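Local coordinates for sensor protein (Shewanella oneidensis, PDB 3LIC) that probably senses an extracellular signal through its PDC-fold region and relays it across the membrane to its own cytoplasmic histidine kinase part, at residues D109-T114 with W118-K123; R171-L176 with S181-L186; N64-N69 with V94-S99; H31-T36 with G130-A135. All coordinates share one frame; numbering follows the deposited sequence.

Interaction 1: residues D109-T114 with W118-K123; sequences DGYDYT and WDWWSK
Two groups grip the hydroxyl of Tyr111: Trp120 NE1 donates to Tyr111 OH at 3.0 Å, with an N-H...O angle of 150° and the oxygen close to the indole plane, and Asp138 is its second hydrogen-bond partner. That fixes the far end of a ring lying flat on Trp118. The Tyr111 ring and the six-membered ring of Trp118 stack face to face, centroids 3.6 Å apart and planes within 3° of each other. Tyr111 CG sits between its own backbone N and carbonyl carbon (chi1 52°), which swings the ring over the indole. With an alanine in place of Trp118, the Tyr111 ring would probably lose the support of one face and be freer to rock about its hydroxyl. Beside the stack, a water donates to Tyr113 O at 2.7 Å and accepts from Trp118 N at 2.8 Å and from Ser122 OG, tying the loop to the helix start. Tyr113 turns an edge to Trp121, its CD1 3.7 Å from Trp121 CE3, while Thr114 CG2 makes a CH-pi contact over the same face; Tyr113 CB packs on Trp120 CZ2 at 3.6 Å. Trp120 and Trp121 in turn lie on Ala78 and Val162 of the six-stranded sheet, and an ethanediol, probably from the crystallisation liquor, sits beside Trp120 and may mark a pocket of the kind in which PDC domains take up their signal.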
# COMPACT_ATOMS: atom_id res chain seq x y z
N ASP A 109 18.07 -11.69 -11.02
CA ASP A 109 18.32 -12.32 -9.74
C ASP A 109 17.14 -12.34 -8.82
O ASP A 109 17.31 -12.71 -7.65
CB ASP A 109 19.50 -11.64 -9.02
CG ASP A 109 20.75 -11.58 -9.91
OD1 ASP A 109 20.99 -12.50 -10.74
OD2 ASP A 109 21.48 -10.61 -9.83
N GLY A 110 15.96 -11.93 -9.32
CA GLY A 110 14.85 -11.80 -8.41
C GLY A 110 13.70 -12.71 -8.82
O GLY A 110 13.34 -13.66 -8.10
N TYR A 111 13.06 -12.39 -9.94
CA TYR A 111 11.97 -13.22 -10.38
C TYR A 111 11.51 -12.76 -11.73
O TYR A 111 11.89 -11.67 -12.20
CB TYR A 111 10.83 -13.29 -9.36
CG TYR A 111 10.28 -11.95 -8.88
CD1 TYR A 111 9.53 -11.10 -9.74
CD2 TYR A 111 10.49 -11.52 -7.58
CE1 TYR A 111 9.00 -9.87 -9.29
CE2 TYR A 111 9.92 -10.31 -7.11
CZ TYR A 111 9.21 -9.48 -7.98
OH TYR A 111 8.66 -8.28 -7.49
N ASP A 112 10.77 -13.61 -12.40
CA ASP A 112 10.26 -13.27 -13.72
C ASP A 112 9.02 -12.44 -13.50
O ASP A 112 7.91 -12.98 -13.29
CB ASP A 112 9.94 -14.54 -14.49
CG ASP A 112 9.34 -14.25 -15.83
OD1 ASP A 112 9.21 -13.07 -16.22
OD2 ASP A 112 9.02 -15.20 -16.51
N TYR A 113 9.21 -11.11 -13.52
CA TYR A 113 8.14 -10.20 -13.14
C TYR A 113 6.98 -10.28 -14.13
O TYR A 113 5.88 -9.82 -13.84
CB TYR A 113 8.68 -8.75 -12.95
CG TYR A 113 9.54 -8.28 -14.09
CD1 TYR A 113 8.94 -7.66 -15.20
CD2 TYR A 113 10.93 -8.42 -14.08
CE1 TYR A 113 9.66 -7.25 -16.23
CE2 TYR A 113 11.67 -8.00 -15.14
CZ TYR A 113 11.04 -7.43 -16.22
OH TYR A 113 11.74 -6.94 -17.30
N THR A 114 7.22 -10.88 -15.31
CA THR A 114 6.20 -10.97 -16.36
C THR A 114 5.38 -12.27 -16.38
O THR A 114 4.56 -12.41 -17.23
CB THR A 114 6.86 -10.90 -17.76
OG1 THR A 114 7.58 -12.13 -18.04
CG2 THR A 114 7.82 -9.71 -17.86
N TRP A 118 2.67 -11.47 -10.82
CA TRP A 118 3.07 -10.19 -10.29
C TRP A 118 2.11 -9.06 -10.77
O TRP A 118 2.31 -8.49 -11.85
CB TRP A 118 4.56 -9.95 -10.62
CG TRP A 118 5.45 -11.06 -9.97
CD1 TRP A 118 5.94 -12.19 -10.57
CD2 TRP A 118 5.89 -11.12 -8.61
NE1 TRP A 118 6.68 -12.98 -9.65
CE2 TRP A 118 6.61 -12.35 -8.43
CE3 TRP A 118 5.64 -10.32 -7.49
CZ2 TRP A 118 7.17 -12.72 -7.20
CZ3 TRP A 118 6.21 -10.67 -6.26
CH2 TRP A 118 7.00 -11.86 -6.14
N ASP A 119 1.10 -8.74 -9.93
CA ASP A 119 0.14 -7.65 -10.18
C ASP A 119 0.81 -6.41 -10.68
O ASP A 119 0.39 -5.81 -11.70
CB ASP A 119 -0.55 -7.24 -8.85
CG ASP A 119 -1.97 -7.75 -8.76
OD1 ASP A 119 -2.28 -8.63 -9.61
OD2 ASP A 119 -2.73 -7.22 -7.86
N TRP A 120 1.86 -6.01 -9.95
CA TRP A 120 2.50 -4.74 -10.25
C TRP A 120 3.03 -4.58 -11.67
O TRP A 120 3.25 -3.45 -12.12
CB TRP A 120 3.61 -4.43 -9.24
CG TRP A 120 4.85 -5.27 -9.31
CD1 TRP A 120 5.22 -6.32 -8.44
CD2 TRP A 120 5.96 -5.07 -10.19
NE1 TRP A 120 6.46 -6.78 -8.77
CE2 TRP A 120 6.94 -6.06 -9.85
CE3 TRP A 120 6.23 -4.14 -11.23
CZ2 TRP A 120 8.19 -6.13 -10.47
CZ3 TRP A 120 7.49 -4.23 -11.92
CH2 TRP A 120 8.47 -5.22 -11.51
N TRP A 121 3.33 -5.71 -12.32
CA TRP A 121 3.73 -5.73 -13.72
C TRP A 121 2.47 -5.97 -14.60
O TRP A 121 2.12 -5.15 -15.41
CB TRP A 121 4.77 -6.81 -14.01
CG TRP A 121 4.96 -6.91 -15.50
CD1 TRP A 121 4.32 -7.78 -16.35
CD2 TRP A 121 5.74 -6.03 -16.34
NE1 TRP A 121 4.72 -7.53 -17.65
CE2 TRP A 121 5.55 -6.45 -17.68
CE3 TRP A 121 6.57 -4.93 -16.08
CZ2 TRP A 121 6.18 -5.84 -18.77
CZ3 TRP A 121 7.20 -4.28 -17.19
CH2 TRP A 121 7.01 -4.77 -18.52
N SER A 122 1.78 -7.08 -14.38
CA SER A 122 0.73 -7.54 -15.29
C SER A 122 -0.38 -6.49 -15.44
O SER A 122 -0.78 -6.15 -16.57
CB SER A 122 0.11 -8.81 -14.76
OG SER A 122 1.04 -9.86 -14.70
N LYS A 123 -0.89 -5.97 -14.32
CA LYS A 123 -2.03 -5.06 -14.43
C LYS A 123 -1.66 -3.78 -15.20
O LYS A 123 -2.42 -3.29 -16.04
CB LYS A 123 -2.60 -4.75 -13.05
CG LYS A 123 -3.59 -5.80 -12.61
CD LYS A 123 -4.69 -5.91 -13.69
CE LYS A 123 -5.96 -6.68 -13.22
NZ LYS A 123 -6.79 -7.04 -14.44
O HOH W 1 3.47 -10.99 -13.44

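Interaction 2: residues R171-L176 with S181-L186; sequences RLPEQL and SRLVVL
Leu183 opens the first strand of the five-stranded sheet, and it packs against the short helix 172-176 that leads into that sheet from the six-stranded one. Its CD2 methyl does most of the touching. Leu183 CD2 lies 3.8 Å from Pro173 CA, on the backbone of the helix, and 4.1 Å from Pro173 CG at the rim of the proline ring. Leu176 CD2 meets the same methyl of Leu183 at 3.9 Å, and the two side chains cross at about a right angle. With CG anti to the backbone N (chi1 173°), Leu183 reaches out from the strand and sets its branched end among Leu172, Pro173 and Leu176, which line one side of the helix. The two sheets set along the long N-terminal helix are consistent with a tandem PDC sensor region, and the contact lies where the chain passes from the first to the second. The helix runs nearly perpendicular to strand 183-186, at 98° with the short axes 10.0 Å apart. Leu176 CD2 also reaches Val185 CG2, at 4.2 Å, so the same methyl bridges two strand residues that face the helix. Val184, between them, turns to the other side of the sheet, towards Leu192 and Trp209. Phe194 on the adjacent strand touches Pro173, Leu183 and Val185, while Leu25 and Leu28 of helix 2-46 reach Leu176, Val185 and Leu172. At the end of the short helix, Leu176 O accepts hydrogen bonds from Ser21 OG and Arg24 NH1 of the same long helix.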
# COMPACT_ATOMS: atom_id res chain seq x y z
N ARG A 171 5.39 -0.33 7.95
CA ARG A 171 5.52 1.09 8.33
C ARG A 171 4.24 1.90 8.43
O ARG A 171 4.25 3.01 8.95
CB ARG A 171 6.48 1.79 7.38
CG ARG A 171 7.87 1.26 7.53
CD ARG A 171 8.85 2.05 6.69
NE ARG A 171 8.87 3.41 7.21
CZ ARG A 171 9.52 4.42 6.62
NH1 ARG A 171 10.19 4.20 5.48
NH2 ARG A 171 9.49 5.63 7.15
N LEU A 172 3.14 1.40 7.85
CA LEU A 172 1.92 2.21 7.79
C LEU A 172 1.47 2.72 9.13
O LEU A 172 1.04 3.87 9.21
CB LEU A 172 0.75 1.45 7.15
CG LEU A 172 0.93 1.15 5.67
CD1 LEU A 172 -0.25 0.28 5.17
CD2 LEU A 172 1.04 2.51 4.90
N PRO A 173 1.50 1.91 10.20
CA PRO A 173 1.01 2.40 11.52
C PRO A 173 1.72 3.64 12.03
O PRO A 173 1.10 4.61 12.47
CB PRO A 173 1.33 1.23 12.45
CG PRO A 173 1.31 -0.05 11.49
CD PRO A 173 2.05 0.53 10.31
N GLU A 174 3.05 3.60 11.98
CA GLU A 174 3.79 4.80 12.29
C GLU A 174 3.52 5.96 11.30
O GLU A 174 3.41 7.13 11.72
CB GLU A 174 5.27 4.49 12.29
CG GLU A 174 6.03 5.81 12.28
CD GLU A 174 7.52 5.61 12.44
OE1 GLU A 174 8.02 4.54 11.98
OE2 GLU A 174 8.17 6.53 13.00
N GLN A 175 3.45 5.68 9.99
CA GLN A 175 3.25 6.77 9.07
C GLN A 175 1.85 7.38 9.30
O GLN A 175 1.64 8.58 9.08
CB GLN A 175 3.42 6.27 7.62
CG GLN A 175 4.87 6.19 7.24
CD GLN A 175 5.07 5.31 6.05
OE1 GLN A 175 4.36 4.31 5.89
NE2 GLN A 175 6.03 5.69 5.19
N LEU A 176 0.90 6.55 9.76
CA LEU A 176 -0.50 6.93 10.02
C LEU A 176 -0.74 7.41 11.46
O LEU A 176 -1.71 8.13 11.70
CB LEU A 176 -1.46 5.78 9.72
CG LEU A 176 -1.98 5.77 8.26
CD1 LEU A 176 -0.86 6.07 7.19
CD2 LEU A 176 -2.76 4.45 8.01
N SER A 181 -1.79 -2.59 16.50
CA SER A 181 -2.93 -3.45 16.86
C SER A 181 -4.29 -2.73 16.72
O SER A 181 -5.34 -3.37 16.74
CB SER A 181 -2.80 -4.05 18.29
OG SER A 181 -2.87 -2.98 19.21
N ARG A 182 -4.28 -1.41 16.61
CA ARG A 182 -5.53 -0.71 16.40
C ARG A 182 -5.89 -0.33 14.92
O ARG A 182 -6.85 0.42 14.73
CB ARG A 182 -5.47 0.58 17.17
CG ARG A 182 -4.90 0.47 18.54
CD ARG A 182 -4.93 1.86 19.14
NE ARG A 182 -4.76 1.73 20.57
CZ ARG A 182 -5.09 2.66 21.46
NH1 ARG A 182 -5.63 3.82 21.06
NH2 ARG A 182 -4.87 2.42 22.74
N LEU A 183 -5.17 -0.84 13.91
CA LEU A 183 -5.30 -0.27 12.57
C LEU A 183 -5.71 -1.34 11.62
O LEU A 183 -5.09 -2.43 11.60
CB LEU A 183 -3.95 0.32 12.09
CG LEU A 183 -3.83 0.81 10.65
CD1 LEU A 183 -4.83 1.98 10.50
CD2 LEU A 183 -2.36 1.34 10.26
N VAL A 184 -6.76 -1.06 10.83
CA VAL A 184 -6.97 -1.85 9.64
C VAL A 184 -7.08 -0.86 8.46
O VAL A 184 -7.61 0.23 8.61
CB VAL A 184 -8.25 -2.75 9.74
CG1 VAL A 184 -8.64 -3.35 8.38
CG2 VAL A 184 -8.02 -3.82 10.69
N VAL A 185 -6.53 -1.24 7.31
CA VAL A 185 -6.71 -0.47 6.09
C VAL A 185 -7.31 -1.41 5.06
O VAL A 185 -6.87 -2.55 4.90
CB VAL A 185 -5.37 0.11 5.52
CG1 VAL A 185 -5.68 1.01 4.29
CG2 VAL A 185 -4.62 0.94 6.54
N LEU A 186 -8.34 -0.95 4.38
CA LEU A 186 -9.03 -1.76 3.39
C LEU A 186 -8.94 -0.97 2.09
O LEU A 186 -8.97 0.24 2.13
CB LEU A 186 -10.48 -1.85 3.79
CG LEU A 186 -10.82 -2.51 5.11
CD1 LEU A 186 -12.38 -2.39 5.33
CD2 LEU A 186 -10.37 -3.98 5.00

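Interaction 3: residues N64-N69 with V94-S99; sequences NRIQRN and VYRSGS
Arg96 and the closing turn of helix 55-68 are joined by hydrogen bonds to backbone oxygens. Arg96 NH1 donates to Asn69 O at 3.2 Å, with an N-H...O angle of 145°; the oxygen lies near the edge of the guanidinium, and the donor is tilted 34° from the carbonyl plane. A second, weak bond runs from Arg96 NH1 to Ile66 O at 3.4 Å. The strongest partner of this nitrogen is Phe72 O, just beyond the helix, so three carbonyl oxygens gather around one guanidinium corner. Because Ile66 O lies in the last turn of the helix and Asn69 O just past it, the positive charge is likely to be favoured there by the helix dipole. Ile66 O also accepts from Asn69 N at 3.1 Å within the turn. The arginine chain is bent rather than extended, which turns the guanidinium back towards these oxygens.

Apolar contact comes from Ile66. Its CG2 methyl sits over one face of the guanidinium, 3.8 Å from Arg96 NH1 and towards the rim of the group, while the other branch points to the strand, with Ile66 CG1 4.1 Å from Val94 O. A leucine in place of Arg96 would probably leave Asn69 O and Phe72 O without their charged donor and Ile66 CG2 without the flat group it covers.

Strand 92-96 runs between strands 74-79 and 101-105 in the six-stranded sheet. Helix 55-68 lies against the sheet, where Phe101 of strand 101-105 touches Ile66, and Arg171, just ahead of helix 172-176, packs beside Arg96.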
# COMPACT_ATOMS: atom_id res chain seq x y z
N ASN A 64 19.25 7.38 -5.16
CA ASN A 64 19.04 8.78 -4.75
C ASN A 64 17.57 9.07 -4.46
O ASN A 64 17.20 9.79 -3.51
CB ASN A 64 19.51 9.70 -5.88
CG ASN A 64 21.00 9.67 -6.05
OD1 ASN A 64 21.70 9.13 -5.21
ND2 ASN A 64 21.51 10.24 -7.16
N ARG A 65 16.70 8.51 -5.29
CA ARG A 65 15.24 8.72 -5.10
C ARG A 65 14.75 8.07 -3.84
O ARG A 65 13.92 8.64 -3.12
CB ARG A 65 14.50 8.27 -6.40
CG ARG A 65 13.25 7.41 -6.20
CD ARG A 65 12.49 7.14 -7.62
NE ARG A 65 11.09 6.80 -7.48
CZ ARG A 65 10.15 7.64 -7.85
NH1 ARG A 65 10.53 8.78 -8.41
NH2 ARG A 65 8.87 7.35 -7.67
N ILE A 66 15.20 6.86 -3.52
CA ILE A 66 14.74 6.24 -2.28
C ILE A 66 15.40 6.98 -1.09
O ILE A 66 14.77 7.31 -0.06
CB ILE A 66 15.09 4.69 -2.34
CG1 ILE A 66 14.11 4.06 -3.33
CG2 ILE A 66 15.03 3.96 -0.98
CD1 ILE A 66 12.63 4.39 -2.93
N GLN A 67 16.69 7.25 -1.24
CA GLN A 67 17.43 7.96 -0.21
C GLN A 67 16.78 9.33 0.11
O GLN A 67 16.65 9.72 1.26
CB GLN A 67 18.87 8.14 -0.68
CG GLN A 67 19.86 8.38 0.43
CD GLN A 67 21.30 7.97 0.02
OE1 GLN A 67 22.11 7.64 0.87
NE2 GLN A 67 21.60 8.00 -1.27
N ARG A 68 16.31 10.01 -0.92
CA ARG A 68 15.65 11.31 -0.72
C ARG A 68 14.18 11.28 -0.29
O ARG A 68 13.66 12.32 0.12
CB ARG A 68 15.90 12.22 -1.95
CG ARG A 68 17.45 12.36 -2.12
CD ARG A 68 18.00 13.60 -2.81
NE ARG A 68 18.24 13.31 -4.22
CZ ARG A 68 19.40 13.41 -4.88
NH1 ARG A 68 19.42 13.10 -6.17
NH2 ARG A 68 20.50 13.84 -4.28
N ASN A 69 13.51 10.13 -0.38
CA ASN A 69 12.12 10.01 0.07
C ASN A 69 11.98 8.97 1.14
O ASN A 69 11.78 7.81 0.83
CB ASN A 69 11.19 9.71 -1.10
CG ASN A 69 11.23 10.80 -2.14
OD1 ASN A 69 11.93 10.72 -3.15
ND2 ASN A 69 10.51 11.83 -1.90
N VAL A 94 15.92 -0.73 -6.34
CA VAL A 94 16.61 -0.41 -5.08
C VAL A 94 15.61 -0.38 -3.91
O VAL A 94 14.47 0.09 -4.06
CB VAL A 94 17.39 0.95 -5.17
CG1 VAL A 94 17.94 1.38 -3.79
CG2 VAL A 94 18.50 0.89 -6.23
N TYR A 95 16.00 -0.85 -2.73
CA TYR A 95 15.06 -0.89 -1.58
C TYR A 95 15.86 -0.60 -0.31
O TYR A 95 17.10 -0.72 -0.31
CB TYR A 95 14.26 -2.23 -1.48
CG TYR A 95 15.08 -3.48 -1.13
CD1 TYR A 95 15.22 -3.92 0.20
CD2 TYR A 95 15.73 -4.21 -2.14
CE1 TYR A 95 16.03 -5.12 0.53
CE2 TYR A 95 16.48 -5.37 -1.87
CZ TYR A 95 16.62 -5.82 -0.54
OH TYR A 95 17.39 -6.98 -0.36
N ARG A 96 15.18 -0.10 0.73
CA ARG A 96 15.88 0.18 2.00
C ARG A 96 15.97 -1.08 2.89
O ARG A 96 14.99 -1.77 3.10
CB ARG A 96 15.41 1.48 2.70
CG ARG A 96 14.31 1.40 3.73
CD ARG A 96 13.45 2.74 3.71
NE ARG A 96 14.34 3.89 3.70
CZ ARG A 96 14.22 5.00 2.98
NH1 ARG A 96 13.24 5.23 2.16
NH2 ARG A 96 15.14 5.92 3.13
N SER A 97 17.18 -1.41 3.33
CA SER A 97 17.44 -2.57 4.20
C SER A 97 17.63 -1.89 5.54
O SER A 97 17.59 -0.65 5.63
CB SER A 97 18.72 -3.26 3.78
OG SER A 97 19.83 -2.37 4.06
N GLY A 98 17.78 -2.62 6.62
CA GLY A 98 17.95 -1.92 7.85
C GLY A 98 19.28 -1.19 7.92
O GLY A 98 19.55 -0.49 8.88
N SER A 99 20.13 -1.29 6.90
CA SER A 99 21.49 -0.72 7.09
C SER A 99 22.01 0.10 5.89
O SER A 99 23.10 0.71 5.90
CB SER A 99 22.48 -1.83 7.52
OG SER A 99 22.84 -2.59 6.37

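Interaction 4: residues H31-T36 with G130-A135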
# COMPACT_ATOMS: atom_id res chain seq x y z
N HIS A 31 1.63 11.16 -2.51
CA HIS A 31 3.07 11.42 -2.70
C HIS A 31 3.72 10.30 -3.57
O HIS A 31 4.47 10.55 -4.49
CB HIS A 31 3.76 11.55 -1.33
CG HIS A 31 5.22 11.83 -1.42
ND1 HIS A 31 6.13 11.45 -0.44
CD2 HIS A 31 5.94 12.41 -2.40
CE1 HIS A 31 7.35 11.80 -0.81
NE2 HIS A 31 7.26 12.40 -1.99
N ALA A 32 3.40 9.05 -3.27
CA ALA A 32 3.94 7.89 -4.01
C ALA A 32 3.46 7.90 -5.47
O ALA A 32 4.23 7.67 -6.40
CB ALA A 32 3.50 6.59 -3.32
N GLN A 33 2.16 8.20 -5.65
CA GLN A 33 1.56 8.35 -6.97
C GLN A 33 2.28 9.38 -7.80
O GLN A 33 2.78 9.06 -8.89
CB GLN A 33 0.07 8.65 -6.86
CG GLN A 33 -0.67 7.44 -6.23
CD GLN A 33 -2.15 7.70 -5.79
OE1 GLN A 33 -2.76 8.69 -6.12
NE2 GLN A 33 -2.69 6.80 -4.99
N ALA A 34 2.34 10.60 -7.27
CA ALA A 34 2.96 11.74 -7.94
C ALA A 34 4.39 11.51 -8.37
O ALA A 34 4.77 11.88 -9.50
CB ALA A 34 2.93 12.95 -7.05
N ASN A 35 5.18 10.93 -7.48
CA ASN A 35 6.56 10.57 -7.79
C ASN A 35 6.77 9.48 -8.83
O ASN A 35 7.65 9.57 -9.65
CB ASN A 35 7.24 10.17 -6.50
CG ASN A 35 7.85 11.37 -5.81
OD1 ASN A 35 9.04 11.35 -5.45
ND2 ASN A 35 7.07 12.44 -5.66
N THR A 36 6.01 8.42 -8.74
CA THR A 36 6.05 7.38 -9.76
C THR A 36 5.59 7.96 -11.10
O THR A 36 6.25 7.76 -12.11
CB THR A 36 5.17 6.22 -9.36
OG1 THR A 36 5.55 5.89 -8.04
CG2 THR A 36 5.41 4.98 -10.26
N GLY A 130 -1.48 4.55 -14.26
CA GLY A 130 -1.00 4.10 -12.96
C GLY A 130 -1.98 3.24 -12.18
O GLY A 130 -3.19 3.33 -12.34
N TYR A 131 -1.44 2.39 -11.32
CA TYR A 131 -2.19 1.29 -10.76
C TYR A 131 -1.61 0.91 -9.37
O TYR A 131 -0.39 0.69 -9.28
CB TYR A 131 -1.96 0.12 -11.77
CG TYR A 131 -2.40 -1.15 -11.17
CD1 TYR A 131 -3.79 -1.41 -11.07
CD2 TYR A 131 -1.51 -2.08 -10.66
CE1 TYR A 131 -4.32 -2.56 -10.51
CE2 TYR A 131 -2.05 -3.29 -10.04
CZ TYR A 131 -3.49 -3.48 -9.99
OH TYR A 131 -4.14 -4.57 -9.47
N TRP A 132 -2.42 0.76 -8.30
CA TRP A 132 -1.93 0.15 -7.06
C TRP A 132 -2.08 -1.36 -7.08
O TRP A 132 -3.11 -1.84 -7.49
CB TRP A 132 -2.71 0.63 -5.84
CG TRP A 132 -2.26 1.94 -5.39
CD1 TRP A 132 -2.89 3.13 -5.63
CD2 TRP A 132 -1.06 2.26 -4.64
NE1 TRP A 132 -2.16 4.16 -5.09
CE2 TRP A 132 -1.05 3.66 -4.45
CE3 TRP A 132 0.01 1.49 -4.12
CZ2 TRP A 132 0.00 4.34 -3.78
CZ3 TRP A 132 1.05 2.16 -3.39
CH2 TRP A 132 1.05 3.57 -3.25
N SER A 133 -1.09 -2.13 -6.64
CA SER A 133 -1.30 -3.59 -6.53
C SER A 133 -2.03 -3.93 -5.21
O SER A 133 -2.10 -3.09 -4.26
CB SER A 133 0.06 -4.26 -6.49
OG SER A 133 0.64 -3.88 -5.23
N LYS A 134 -2.55 -5.15 -5.10
CA LYS A 134 -3.01 -5.67 -3.82
C LYS A 134 -1.73 -5.88 -2.94
O LYS A 134 -0.56 -5.83 -3.45
CB LYS A 134 -3.74 -7.03 -4.04
CG LYS A 134 -2.80 -8.18 -4.54
CD LYS A 134 -3.57 -9.39 -5.16
CE LYS A 134 -3.13 -10.72 -4.54
NZ LYS A 134 -1.64 -10.76 -4.37
N ALA A 135 -1.94 -6.15 -1.67
CA ALA A 135 -0.83 -6.45 -0.76
C ALA A 135 -0.16 -7.77 -1.14
O ALA A 135 -0.84 -8.77 -1.41
CB ALA A 135 -1.32 -6.51 0.69
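The indole of Trp132 and the amide of Gln33 meet with their planes 62° apart, the amide arriving at the NE1 edge of the indole, close to its plane. Gln33 CD is 3.6 Å from Trp132 NE1; which end of the amide faces the indole nitrogen is uncertain in the model. Other aromatic groups gather about the tryptophan too: Trp254 makes an edge-to-face pair with it, and the Tyr149 ring meets it at about 50°. Ala32 comes in obliquely at the far end of the six-membered ring, its CB 3.9 Å from Trp132 CH2. Two successive residues of helix 2-46 thus meet the indole along the side that faces the helix, Ala32 at CH2 and Gln33 at NE1, one giving a methyl and the other a long extended chain.

Gln33 gets there because its CG lies anti to the carbonyl carbon, beside the backbone N (chi1 -65°), and the chain stays extended beyond CG. The aliphatic part takes a share of the packing on the way, with Gln33 CG 3.8 Å from Trp132 NE1 and 4.0 Å from Trp132 CZ2. On the strand, the Trp132 indole extends across to the helix. Ile147 and Leu167, from strands 145-153 and 161-168, also touch Trp132, while Leu252 and Tyr149 touch Gln33.

Strand 131-137 is an outermost strand of the six-stranded sheet within this chain, and the contact sets it against helix 2-46, the long N-terminal helix that runs beside both sheets in what is probably a tandem PDC fold.

Interactions 1, 3 and 4 all belong to the six-stranded sheet and its surroundings. Interactions 3 and 1 are nested, in that order, inside the long loop closed by interaction 4; interaction 2 comes last and leads into the five-stranded sheet. Interactions 1 and 2 lie on opposite sides of the chain's centre, their own centres about 26 Å apart. Interactions 1 and 4, with centres about 15 Å apart, touch where Asp119 and Lys123 meet strand 131-137. Interactions 3 and 4 touch where Arg65 meets helix 2-46. That long helix also contacts interaction 2, and so could couple the two halves of the sensor region mechanically.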